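Local coordinates for takeout-like protein 1 (Epiphyas postvittana, PDB 3E8T) that probably carries hydrophobic ligands in insects, holding ubiquinone-8 in a long internal pocket, at residues 86-91 / 120-125; 136-141 / 211-216; 101-106 / 172-177. All blocks are in the same frame, centred on the assembly; numbering follows the deposited sequence.

Interaction 1 of 3, residues 86-91 / 120-125; sequences DFHLDA and NIHIHL. With UQ8 (Ubiquinone-8), chain B.
The imidazoles of His88 and His122 run near parallel, 12° between their planes, but are slid so far apart that they barely overlap. One face of the His122 ring is instead met by His88 CB, which sits over its centre, 3.4 Å from the centroid. The Phe87 ring likewise receives Ile123 CB on one face, off centre toward the rim, while the isoprenoid atom C19 of ubiquinone-8 lies at its edge. His124 is approached at its edge: ND1 donates to Asp86 OD1, which lies in the ring plane, over 2.7 Å, close to straight at 170°. With CG anti to the backbone N (chi1 -179°), the His124 ring extends alongside the aspartate. A water donates to Asp86 OD1 and to Ile123 O, so that carboxylate oxygen has two partners. His88 finds its polar partner in Asp72 of strand 54-77.

Backbone bonds pair Phe87 with Ile123 and Leu89 with Ile121. At the end of the ladder, Asp90 OD1 accepts from Asn120 N at 2.9 Å. On the inner face, Leu89 CD2 touches Ile121 CG2 at 3.7 Å, and Ile121 CD1 comes within 3.2 Å of ubiquinone C30. Residues thus alternate between a polar histidine-aspartate face and an apolar one that lines the ligand pocket, a two-faced antiparallel sheet consistent with the role of a ligand carrier of the juvenile hormone binding protein family.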
loop_
_atom_site.group_PDB
_atom_site.type_symbol
_atom_site.label_atom_id
_atom_site.label_comp_id
_atom_site.label_asym_id
_atom_site.label_seq_id
_atom_site.Cartn_x
_atom_site.Cartn_y
_atom_site.Cartn_z
ATOM N N ASP A 86 -10.414 -2.021 6.624
ATOM C CA ASP A 86 -10.694 -2.605 5.321
ATOM C C ASP A 86 -10.937 -1.459 4.360
ATOM O O ASP A 86 -11.721 -0.558 4.650
ATOM C CB ASP A 86 -11.948 -3.473 5.397
ATOM C CG ASP A 86 -11.729 -4.712 6.167
ATOM O OD1 ASP A 86 -10.979 -5.551 5.654
ATOM O OD2 ASP A 86 -12.277 -4.870 7.271
ATOM N N PHE A 87 -10.242 -1.445 3.229
ATOM C CA PHE A 87 -10.443 -0.403 2.233
ATOM C C PHE A 87 -10.159 -0.926 0.839
ATOM O O PHE A 87 -9.616 -2.021 0.684
ATOM C CB PHE A 87 -9.576 0.848 2.542
ATOM C CG PHE A 87 -8.087 0.625 2.556
ATOM C CD1 PHE A 87 -7.322 1.007 1.475
ATOM C CD2 PHE A 87 -7.461 0.081 3.680
ATOM C CE1 PHE A 87 -5.942 0.873 1.479
ATOM C CE2 PHE A 87 -6.070 -0.076 3.684
ATOM C CZ PHE A 87 -5.348 0.315 2.557
ATOM N N HIS A 88 -10.498 -0.138 -0.160
ATOM C CA HIS A 88 -10.210 -0.509 -1.526
ATOM C C HIS A 88 -9.940 0.699 -2.379
ATOM O O HIS A 88 -10.258 1.830 -2.002
ATOM C CB HIS A 88 -11.345 -1.370 -2.111
ATOM C CG HIS A 88 -12.635 -0.630 -2.288
ATOM N ND1 HIS A 88 -13.585 -0.502 -1.292
ATOM C CD2 HIS A 88 -13.119 0.047 -3.353
ATOM C CE1 HIS A 88 -14.612 0.208 -1.750
ATOM N NE2 HIS A 88 -14.355 0.557 -2.995
ATOM N N LEU A 89 -9.282 0.460 -3.525
ATOM C CA LEU A 89 -8.923 1.543 -4.431
ATOM C C LEU A 89 -8.497 1.000 -5.780
ATOM O O LEU A 89 -8.285 -0.208 -5.922
ATOM C CB LEU A 89 -7.766 2.362 -3.838
ATOM C CG LEU A 89 -6.392 1.656 -3.756
ATOM C CD1 LEU A 89 -5.329 2.729 -3.601
ATOM C CD2 LEU A 89 -6.314 0.670 -2.628
ATOM N N ASP A 90 -8.469 1.880 -6.761
ATOM C CA ASP A 90 -7.695 1.685 -7.964
ATOM C C ASP A 90 -6.344 2.298 -7.767
ATOM O O ASP A 90 -6.239 3.357 -7.169
ATOM C CB ASP A 90 -8.369 2.319 -9.193
ATOM C CG ASP A 90 -9.743 1.738 -9.509
ATOM O OD1 ASP A 90 -10.078 0.644 -9.034
ATOM O OD2 ASP A 90 -10.477 2.432 -10.273
ATOM N N ALA A 91 -5.291 1.642 -8.248
ATOM C CA ALA A 91 -3.953 2.169 -8.046
ATOM C C ALA A 91 -3.095 1.903 -9.242
ATOM O O ALA A 91 -3.406 1.050 -10.072
ATOM C CB ALA A 91 -3.346 1.485 -6.863
ATOM N N ASN A 120 -9.756 -2.152 -8.365
ATOM C CA ASN A 120 -10.507 -2.662 -7.245
ATOM C C ASN A 120 -9.656 -3.599 -6.411
ATOM O O ASN A 120 -10.033 -4.744 -6.129
ATOM C CB ASN A 120 -11.805 -3.326 -7.719
ATOM C CG ASN A 120 -12.832 -3.470 -6.630
ATOM O OD1 ASN A 120 -12.791 -2.777 -5.630
ATOM N ND2 ASN A 120 -13.753 -4.388 -6.846
ATOM N N ILE A 121 -8.535 -3.072 -5.939
ATOM C CA ILE A 121 -7.742 -3.797 -4.985
ATOM C C ILE A 121 -8.296 -3.557 -3.581
ATOM O O ILE A 121 -8.437 -2.407 -3.182
ATOM C CB ILE A 121 -6.202 -3.563 -5.144
ATOM C CG1 ILE A 121 -5.444 -4.464 -4.167
ATOM C CG2 ILE A 121 -5.867 -2.112 -4.983
ATOM C CD1 ILE A 121 -3.915 -4.458 -4.414
ATOM N N HIS A 122 -8.576 -4.635 -2.864
ATOM C CA HIS A 122 -9.021 -4.601 -1.493
ATOM C C HIS A 122 -7.893 -4.951 -0.571
ATOM O O HIS A 122 -7.102 -5.854 -0.849
ATOM C CB HIS A 122 -10.185 -5.557 -1.306
ATOM C CG HIS A 122 -11.458 -5.049 -1.924
ATOM N ND1 HIS A 122 -12.574 -4.715 -1.182
ATOM C CD2 HIS A 122 -11.751 -4.692 -3.194
ATOM C CE1 HIS A 122 -13.502 -4.223 -1.980
ATOM N NE2 HIS A 122 -13.046 -4.229 -3.206
ATOM N N ILE A 123 -7.766 -4.157 0.492
ATOM C CA ILE A 123 -6.713 -4.269 1.454
ATOM C C ILE A 123 -7.312 -4.464 2.847
ATOM O O ILE A 123 -8.252 -3.797 3.217
ATOM C CB ILE A 123 -5.805 -3.023 1.493
ATOM C CG1 ILE A 123 -5.250 -2.727 0.112
ATOM C CG2 ILE A 123 -4.696 -3.155 2.501
ATOM C CD1 ILE A 123 -4.334 -3.701 -0.412
ATOM N N HIS A 124 -6.784 -5.413 3.594
ATOM C CA HIS A 124 -7.138 -5.667 5.000
ATOM C C HIS A 124 -5.898 -5.427 5.855
ATOM O O HIS A 124 -4.909 -6.154 5.761
ATOM C CB HIS A 124 -7.675 -7.098 5.188
ATOM C CG HIS A 124 -8.080 -7.442 6.587
ATOM N ND1 HIS A 124 -9.256 -6.996 7.144
ATOM C CD2 HIS A 124 -7.473 -8.198 7.543
ATOM C CE1 HIS A 124 -9.351 -7.452 8.384
ATOM N NE2 HIS A 124 -8.298 -8.201 8.644
ATOM N N LEU A 125 -5.948 -4.375 6.656
ATOM C CA LEU A 125 -4.848 -3.961 7.515
ATOM C C LEU A 125 -5.234 -4.196 8.971
ATOM O O LEU A 125 -6.305 -3.791 9.401
ATOM C CB LEU A 125 -4.582 -2.461 7.301
ATOM C CG LEU A 125 -3.669 -1.737 8.263
ATOM C CD1 LEU A 125 -2.219 -2.208 8.055
ATOM C CD2 LEU A 125 -3.801 -0.232 8.075
HETATM C C45 UQ8 B . 7.815 -7.777 -14.373
HETATM C C44 UQ8 B . 6.922 -8.988 -14.093
HETATM C C46 UQ8 B . 6.885 -9.859 -15.321
HETATM C C43 UQ8 B . 5.514 -8.608 -13.673
HETATM C C42 UQ8 B . 5.526 -7.489 -12.620
HETATM C C41 UQ8 B . 6.054 -8.043 -11.303
HETATM C C39 UQ8 B . 5.205 -7.548 -10.151
HETATM C C40 UQ8 B . 5.818 -6.784 -8.979
HETATM C C38 UQ8 B . 3.871 -7.851 -10.118
HETATM C C37 UQ8 B . 2.995 -7.448 -9.121
HETATM C C36 UQ8 B . 1.596 -7.739 -9.665
HETATM C C34 UQ8 B . 0.488 -7.197 -8.781
HETATM C C35 UQ8 B . -0.787 -7.256 -9.326
HETATM C C33 UQ8 B . 0.767 -6.611 -7.549
HETATM C C32 UQ8 B . -0.123 -6.102 -6.609
HETATM C C31 UQ8 B . 0.622 -5.024 -5.778
HETATM C C29 UQ8 B . -0.189 -4.500 -4.601
HETATM C C30 UQ8 B . -0.979 -5.490 -3.687
HETATM C C28 UQ8 B . -0.227 -3.134 -4.343
HETATM C C27 UQ8 B . -0.930 -2.532 -3.306
HETATM C C26 UQ8 B . -0.242 -1.246 -2.825
HETATM C C24 UQ8 B . -1.147 -0.474 -1.859
HETATM C C25 UQ8 B . -2.433 0.202 -2.364
HETATM C C23 UQ8 B . -0.805 -0.396 -0.527
HETATM C C22 UQ8 B . -1.501 0.268 0.487
HETATM C C21 UQ8 B . -0.882 -0.020 1.855
HETATM C C19 UQ8 B . -1.750 0.358 3.056
HETATM C C20 UQ8 B . -1.154 -0.114 4.381
HETATM C C18 UQ8 B . -2.146 1.840 3.078
HETATM C C17 UQ8 B . -2.931 2.193 4.350
HETATM C C16 UQ8 B . -3.745 3.490 4.212
HETATM C C14 UQ8 B . -4.169 3.955 5.601
HETATM C C15 UQ8 B . -4.607 2.905 6.639
HETATM C C13 UQ8 B . -4.137 5.302 5.956
HETATM C C12 UQ8 B . -4.497 5.759 7.222
HETATM C C11 UQ8 B . -5.036 7.204 7.227
HETATM C C9 UQ8 B . -5.959 7.456 8.433
HETATM C C10 UQ8 B . -5.775 6.408 9.544
HETATM C C8 UQ8 B . -5.709 8.868 8.957
HETATM C C7 UQ8 B . -5.011 8.884 10.321
HETATM C C6 UQ8 B . -5.985 8.699 11.510
HETATM C C1 UQ8 B . -5.637 7.831 12.552
HETATM C C1M UQ8 B . -4.418 7.158 12.474
HETATM C C2 UQ8 B . -6.480 7.623 13.651
HETATM O O2 UQ8 B . -6.169 6.861 14.571
HETATM C C3 UQ8 B . -7.691 8.292 13.729
HETATM O O3 UQ8 B . -8.510 8.089 14.800
HETATM C C3M UQ8 B . -8.136 8.954 15.872
HETATM C C4 UQ8 B . -8.070 9.155 12.707
HETATM O O4 UQ8 B . -9.268 9.805 12.802
HETATM C C4M UQ8 B . -10.336 8.871 13.022
HETATM C C5 UQ8 B . -7.225 9.355 11.606
HETATM O O5 UQ8 B . -7.583 10.136 10.720
HETATM O O HOH W 1 -10.595 -5.365 2.740
#

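Interaction 2 of 3, residues 136-141 / 211-216; sequences EGVDHV and KVPIAE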
loop_
_atom_site.group_PDB
_atom_site.type_symbol
_atom_site.label_atom_id
_atom_site.label_comp_id
_atom_site.label_asym_id
_atom_site.label_seq_id
_atom_site.Cartn_x
_atom_site.Cartn_y
_atom_site.Cartn_z
ATOM N N GLU A 136 5.582 14.160 29.515
ATOM C CA GLU A 136 4.792 15.269 30.009
ATOM C C GLU A 136 3.393 14.842 30.428
ATOM O O GLU A 136 2.567 15.703 30.758
ATOM C CB GLU A 136 4.719 16.367 28.959
ATOM C CG GLU A 136 5.997 17.209 28.931
ATOM C CD GLU A 136 6.276 17.917 30.286
ATOM O OE1 GLU A 136 5.327 18.228 31.050
ATOM O OE2 GLU A 136 7.453 18.166 30.606
ATOM N N GLY A 137 3.089 13.549 30.376
ATOM C CA GLY A 137 1.787 13.072 30.828
ATOM C C GLY A 137 0.702 13.025 29.774
ATOM O O GLY A 137 -0.470 12.832 30.128
ATOM N N VAL A 138 1.060 13.219 28.510
ATOM C CA VAL A 138 0.089 13.241 27.402
ATOM C C VAL A 138 -0.038 11.871 26.759
ATOM O O VAL A 138 0.942 11.257 26.396
ATOM C CB VAL A 138 0.511 14.263 26.348
ATOM C CG1 VAL A 138 -0.515 14.317 25.221
ATOM C CG2 VAL A 138 0.675 15.675 27.015
ATOM N N ASP A 139 -1.265 11.404 26.626
ATOM C CA ASP A 139 -1.575 10.104 26.058
ATOM C C ASP A 139 -1.590 10.149 24.540
ATOM O O ASP A 139 -2.168 11.032 23.912
ATOM C CB ASP A 139 -2.929 9.625 26.572
ATOM C CG ASP A 139 -2.898 9.237 28.065
ATOM O OD1 ASP A 139 -1.837 9.327 28.714
ATOM O OD2 ASP A 139 -3.951 8.818 28.572
ATOM N N HIS A 140 -0.963 9.158 23.948
ATOM C CA HIS A 140 -0.918 8.958 22.495
ATOM C C HIS A 140 -1.209 7.514 22.166
ATOM O O HIS A 140 -0.832 6.621 22.929
ATOM C CB HIS A 140 0.474 9.238 21.949
ATOM C CG HIS A 140 0.900 10.659 22.093
ATOM N ND1 HIS A 140 1.688 11.115 23.125
ATOM C CD2 HIS A 140 0.659 11.731 21.302
ATOM C CE1 HIS A 140 1.878 12.417 22.983
ATOM N NE2 HIS A 140 1.282 12.816 21.880
ATOM N N VAL A 141 -1.773 7.278 20.984
ATOM C CA VAL A 141 -1.815 5.927 20.423
ATOM C C VAL A 141 -0.485 5.640 19.753
ATOM O O VAL A 141 -0.084 6.348 18.837
ATOM C CB VAL A 141 -2.924 5.813 19.403
ATOM C CG1 VAL A 141 -2.844 4.491 18.597
ATOM C CG2 VAL A 141 -4.232 5.912 20.095
ATOM N N LYS A 211 2.785 11.918 17.805
ATOM C CA LYS A 211 2.968 13.339 18.080
ATOM C C LYS A 211 1.678 14.120 18.212
ATOM O O LYS A 211 1.743 15.287 18.621
ATOM C CB LYS A 211 3.863 13.981 17.020
ATOM C CG LYS A 211 3.211 14.281 15.686
ATOM C CD LYS A 211 4.190 14.486 14.512
ATOM C CE LYS A 211 5.147 15.635 14.760
ATOM N NZ LYS A 211 4.462 16.991 14.937
ATOM N N VAL A 212 0.520 13.504 17.974
ATOM C CA VAL A 212 -0.780 14.152 18.100
ATOM C C VAL A 212 -1.504 13.503 19.280
ATOM O O VAL A 212 -1.750 12.317 19.272
ATOM C CB VAL A 212 -1.611 14.063 16.823
ATOM C CG1 VAL A 212 -2.924 14.774 17.038
ATOM C CG2 VAL A 212 -0.845 14.732 15.655
ATOM N N PRO A 213 -1.834 14.274 20.341
ATOM C CA PRO A 213 -2.509 13.681 21.486
ATOM C C PRO A 213 -3.790 13.004 21.042
ATOM O O PRO A 213 -4.520 13.549 20.217
ATOM C CB PRO A 213 -2.815 14.885 22.374
ATOM C CG PRO A 213 -1.835 15.920 21.967
ATOM C CD PRO A 213 -1.581 15.712 20.517
ATOM N N ILE A 214 -4.063 11.831 21.570
ATOM C CA ILE A 214 -5.224 11.077 21.140
ATOM C C ILE A 214 -6.502 11.858 21.434
ATOM O O ILE A 214 -7.470 11.771 20.680
ATOM C CB ILE A 214 -5.212 9.632 21.696
ATOM C CG1 ILE A 214 -6.335 8.788 21.092
ATOM C CG2 ILE A 214 -5.321 9.619 23.194
ATOM C CD1 ILE A 214 -6.257 8.664 19.571
ATOM N N ALA A 215 -6.491 12.664 22.489
ATOM C CA ALA A 215 -7.651 13.468 22.836
ATOM C C ALA A 215 -7.994 14.508 21.776
ATOM O O ALA A 215 -9.131 14.993 21.747
ATOM C CB ALA A 215 -7.426 14.164 24.185
ATOM N N GLU A 216 -7.040 14.889 20.937
ATOM C CA GLU A 216 -7.265 15.903 19.889
ATOM C C GLU A 216 -7.967 15.339 18.673
ATOM O O GLU A 216 -8.548 16.100 17.878
ATOM C CB GLU A 216 -5.947 16.553 19.445
ATOM C CG GLU A 216 -5.367 17.549 20.466
ATOM C CD GLU A 216 -4.146 18.324 19.951
ATOM O OE1 GLU A 216 -3.893 18.353 18.721
ATOM O OE2 GLU A 216 -3.436 18.923 20.793
HETATM O O HOH W 2 -4.400 12.712 24.701
HETATM O O HOH W 3 1.774 15.525 21.596
HETATM O O HOH W 4 -2.210 9.599 19.359
#
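Where residues 138-141 meet residues 211-214, the two backbones run almost perpendicular, 83° apart, and are fastened by one direct bond, Ile214 N donating to Asp139 O over 3.1 Å. That bond is nearly straight at its hydrogen (169°), although the donor is tilted from the carbonyl plane. The same Asp139 O also accepts a hydrogen bond from a water that in turn accepts from Ala215 N, which ties it to two successive amides at the start of the short C-terminal helix.

His140 turns the edge of its ring to the other segment: CD2 lies 3.2 Å from Val212 O, near the ring plane. A second water, in that plane, stands 2.8 Å from His140 NE2 and donates to Lys211 O. A third accepts from Val141 N and donates to Val212 O, so this carbonyl is approached by both a ring carbon and a water.

Apolar contacts flank the polar seam. Val138 CG1, anti to the backbone N (chi1 -178°), is carried onto the proline ring and meets Pro213 CB at 3.7 Å. Val141 CG2 presses on Ile214 CD1 at 3.5 Å, a tight fit for two methyl groups.

Asp139 holds a salt bridge with Lys133, and Lys211 NZ is bonded to His34. The side chain of Ile214 lies about 4 Å from the ubiquinone and, like Val141, rests on Met131, so helix 214-217 packs against neighbouring strands 113-133 and 139-153 just after helix 182-211 has ended.

Interaction 3 of 3, residues 101-106 / 172-177; sequences GRILIL and DTMLTF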
loop_
_atom_site.group_PDB
_atom_site.type_symbol
_atom_site.label_atom_id
_atom_site.label_comp_id
_atom_site.label_asym_id
_atom_site.label_seq_id
_atom_site.Cartn_x
_atom_site.Cartn_y
_atom_site.Cartn_z
ATOM N N GLY A 101 14.776 -14.394 -15.579
ATOM C CA GLY A 101 14.297 -15.686 -15.116
ATOM C C GLY A 101 13.052 -16.069 -15.908
ATOM O O GLY A 101 13.020 -16.080 -17.148
ATOM N N ARG A 102 11.973 -16.333 -15.190
ATOM C CA ARG A 102 10.736 -16.727 -15.831
ATOM C C ARG A 102 9.559 -16.163 -15.075
ATOM O O ARG A 102 9.637 -15.856 -13.883
ATOM C CB ARG A 102 10.532 -18.197 -15.912
ATOM C CG ARG A 102 10.546 -18.846 -14.654
ATOM C CD ARG A 102 10.293 -20.424 -14.738
ATOM N NE ARG A 102 10.467 -21.002 -13.407
ATOM C CZ ARG A 102 9.555 -21.033 -12.450
ATOM N NH1 ARG A 102 8.299 -20.681 -12.664
ATOM N NH2 ARG A 102 9.883 -21.525 -11.249
ATOM N N ILE A 103 8.485 -15.998 -15.809
ATOM C CA ILE A 103 7.220 -15.666 -15.225
ATOM C C ILE A 103 6.300 -16.844 -15.495
ATOM O O ILE A 103 5.864 -17.055 -16.617
ATOM C CB ILE A 103 6.768 -14.336 -15.827
ATOM C CG1 ILE A 103 5.432 -13.896 -15.270
ATOM C CG2 ILE A 103 6.815 -14.395 -17.327
ATOM C CD1 ILE A 103 5.487 -13.734 -13.866
ATOM N N LEU A 104 6.032 -17.604 -14.437
ATOM C CA LEU A 104 5.228 -18.814 -14.534
ATOM C C LEU A 104 5.897 -19.765 -15.529
ATOM O O LEU A 104 7.013 -20.262 -15.251
ATOM C CB LEU A 104 3.777 -18.479 -14.836
ATOM C CG LEU A 104 3.110 -17.378 -13.985
ATOM C CD1 LEU A 104 1.661 -17.069 -14.454
ATOM C CD2 LEU A 104 3.172 -17.602 -12.458
ATOM N N ILE A 105 5.385 -19.956 -16.730
ATOM C CA ILE A 105 5.939 -20.893 -17.696
ATOM C C ILE A 105 6.686 -20.215 -18.832
ATOM O O ILE A 105 7.147 -20.916 -19.723
ATOM C CB ILE A 105 4.800 -21.769 -18.282
ATOM C CG1 ILE A 105 3.773 -20.961 -19.056
ATOM C CG2 ILE A 105 4.128 -22.631 -17.179
ATOM C CD1 ILE A 105 2.794 -21.804 -19.851
ATOM N N LEU A 106 6.826 -18.885 -18.825
ATOM C CA LEU A 106 7.526 -18.203 -19.934
ATOM C C LEU A 106 8.823 -17.553 -19.467
ATOM O O LEU A 106 8.860 -16.888 -18.459
ATOM C CB LEU A 106 6.668 -17.093 -20.506
ATOM C CG LEU A 106 5.441 -17.403 -21.332
ATOM C CD1 LEU A 106 4.916 -16.057 -21.927
ATOM C CD2 LEU A 106 5.753 -18.434 -22.431
ATOM N N ASP A 172 4.826 -8.496 -27.147
ATOM C CA ASP A 172 3.376 -8.589 -27.261
ATOM C C ASP A 172 2.866 -9.889 -26.638
ATOM O O ASP A 172 1.859 -9.882 -25.948
ATOM C CB ASP A 172 2.896 -8.494 -28.709
ATOM C CG ASP A 172 2.987 -7.087 -29.313
ATOM O OD1 ASP A 172 3.125 -6.098 -28.577
ATOM O OD2 ASP A 172 2.895 -7.010 -30.559
ATOM N N THR A 173 3.547 -10.980 -26.922
ATOM C CA THR A 173 3.138 -12.274 -26.362
ATOM C C THR A 173 3.182 -12.253 -24.821
ATOM O O THR A 173 2.249 -12.699 -24.149
ATOM C CB THR A 173 3.995 -13.399 -26.929
ATOM O OG1 THR A 173 3.798 -13.431 -28.353
ATOM C CG2 THR A 173 3.602 -14.730 -26.287
ATOM N N MET A 174 4.213 -11.660 -24.237
ATOM C CA MET A 174 4.349 -11.579 -22.787
ATOM C C MET A 174 3.322 -10.666 -22.157
ATOM O O MET A 174 2.702 -10.995 -21.161
ATOM C CB MET A 174 5.722 -11.123 -22.416
ATOM C CG MET A 174 5.945 -10.868 -20.947
ATOM S SD MET A 174 5.700 -12.358 -19.901
ATOM C CE MET A 174 7.165 -13.285 -20.386
ATOM N N LEU A 175 3.084 -9.520 -22.780
ATOM C CA LEU A 175 2.117 -8.611 -22.185
ATOM C C LEU A 175 0.737 -9.206 -22.219
ATOM O O LEU A 175 -0.027 -9.056 -21.262
ATOM C CB LEU A 175 2.215 -7.250 -22.852
ATOM C CG LEU A 175 3.540 -6.494 -22.598
ATOM C CD1 LEU A 175 3.593 -5.228 -23.455
ATOM C CD2 LEU A 175 3.754 -6.198 -21.126
ATOM N N THR A 176 0.402 -9.892 -23.301
ATOM C CA THR A 176 -0.857 -10.606 -23.392
ATOM C C THR A 176 -0.951 -11.678 -22.280
ATOM O O THR A 176 -1.979 -11.835 -21.631
ATOM C CB THR A 176 -1.005 -11.243 -24.758
ATOM O OG1 THR A 176 -0.989 -10.217 -25.782
ATOM C CG2 THR A 176 -2.256 -12.103 -24.835
ATOM N N PHE A 177 0.100 -12.439 -22.122
ATOM C CA PHE A 177 0.192 -13.478 -21.094
ATOM C C PHE A 177 -0.020 -12.896 -19.704
ATOM O O PHE A 177 -0.750 -13.485 -18.908
ATOM C CB PHE A 177 1.556 -14.154 -21.242
ATOM C CG PHE A 177 1.858 -15.224 -20.235
ATOM C CD1 PHE A 177 1.420 -16.500 -20.444
ATOM C CD2 PHE A 177 2.641 -14.990 -19.143
ATOM C CE1 PHE A 177 1.759 -17.476 -19.579
ATOM C CE2 PHE A 177 2.970 -15.961 -18.298
ATOM C CZ PHE A 177 2.527 -17.203 -18.500
#
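Ile103 and Leu106, which both touch the helix 172-177, are joined to each other by the shortest polar bond here, Ile103 N to Leu106 O at 2.8 Å. The return bond, Leu106 N to Ile103 O, closes a type II' turn, and that same carbonyl oxygen lies 3.5 Å from Phe177 CE2. From the residue before the turn, Arg102 NH1 donates to Leu104 O over 2.9 Å, with the carbonyl oxygen near the guanidinium plane.

Phe177 is the helix residue that the turn receives. Its CG stands anti to the backbone N (chi1 178°), which carries the ring toward the turn. Leu106, coming from the opposite direction, lays CD1 over one face, 3.7 Å from the centroid and 17° off the normal, in a CH-pi contact. Leu104 CB meets the ring edge near CZ at 4.1 Å, and Ile105 CG1 comes near the same carbon.

Met174, one turn back along the helix, bends its chain twice so that CE reaches Leu106 CB at 3.8 Å. CE also lies against Ile103 CG2, at a distance made doubtful by the second conformer of that isoleucine. Elsewhere Leu104 packs on Val185 of helix 182-211, and Met174 on Phe164.

Apart from the Ile103 carbonyl oxygen near the ring, the contacts between turn and helix are apolar, so shape and apolar burial join them, while the hydrogen bonds described here stiffen the turn itself.

Overall arrangement
From the N terminus, strand 82-100 supplies the first half of interaction 1, and residues 101-106 open interaction 3 before 120-125 closes interaction 1 as a largely strand-built loop. These two contacts therefore cross along the chain. Residues 136-141 then open interaction 2, in series with interaction 1. Interaction 3 closes at helix 168-180 and interaction 2 at 211-216, so this pair crosses as well. In space, interactions 2 and 3 lie on opposite sides of the molecular centre, their own centres about 51 Å apart, with interaction 1 nearer the middle. Sheet pairing in interaction 1 forms part of the wall beside the elongated ligand, while helical segments are fastened to the sheet toward either end.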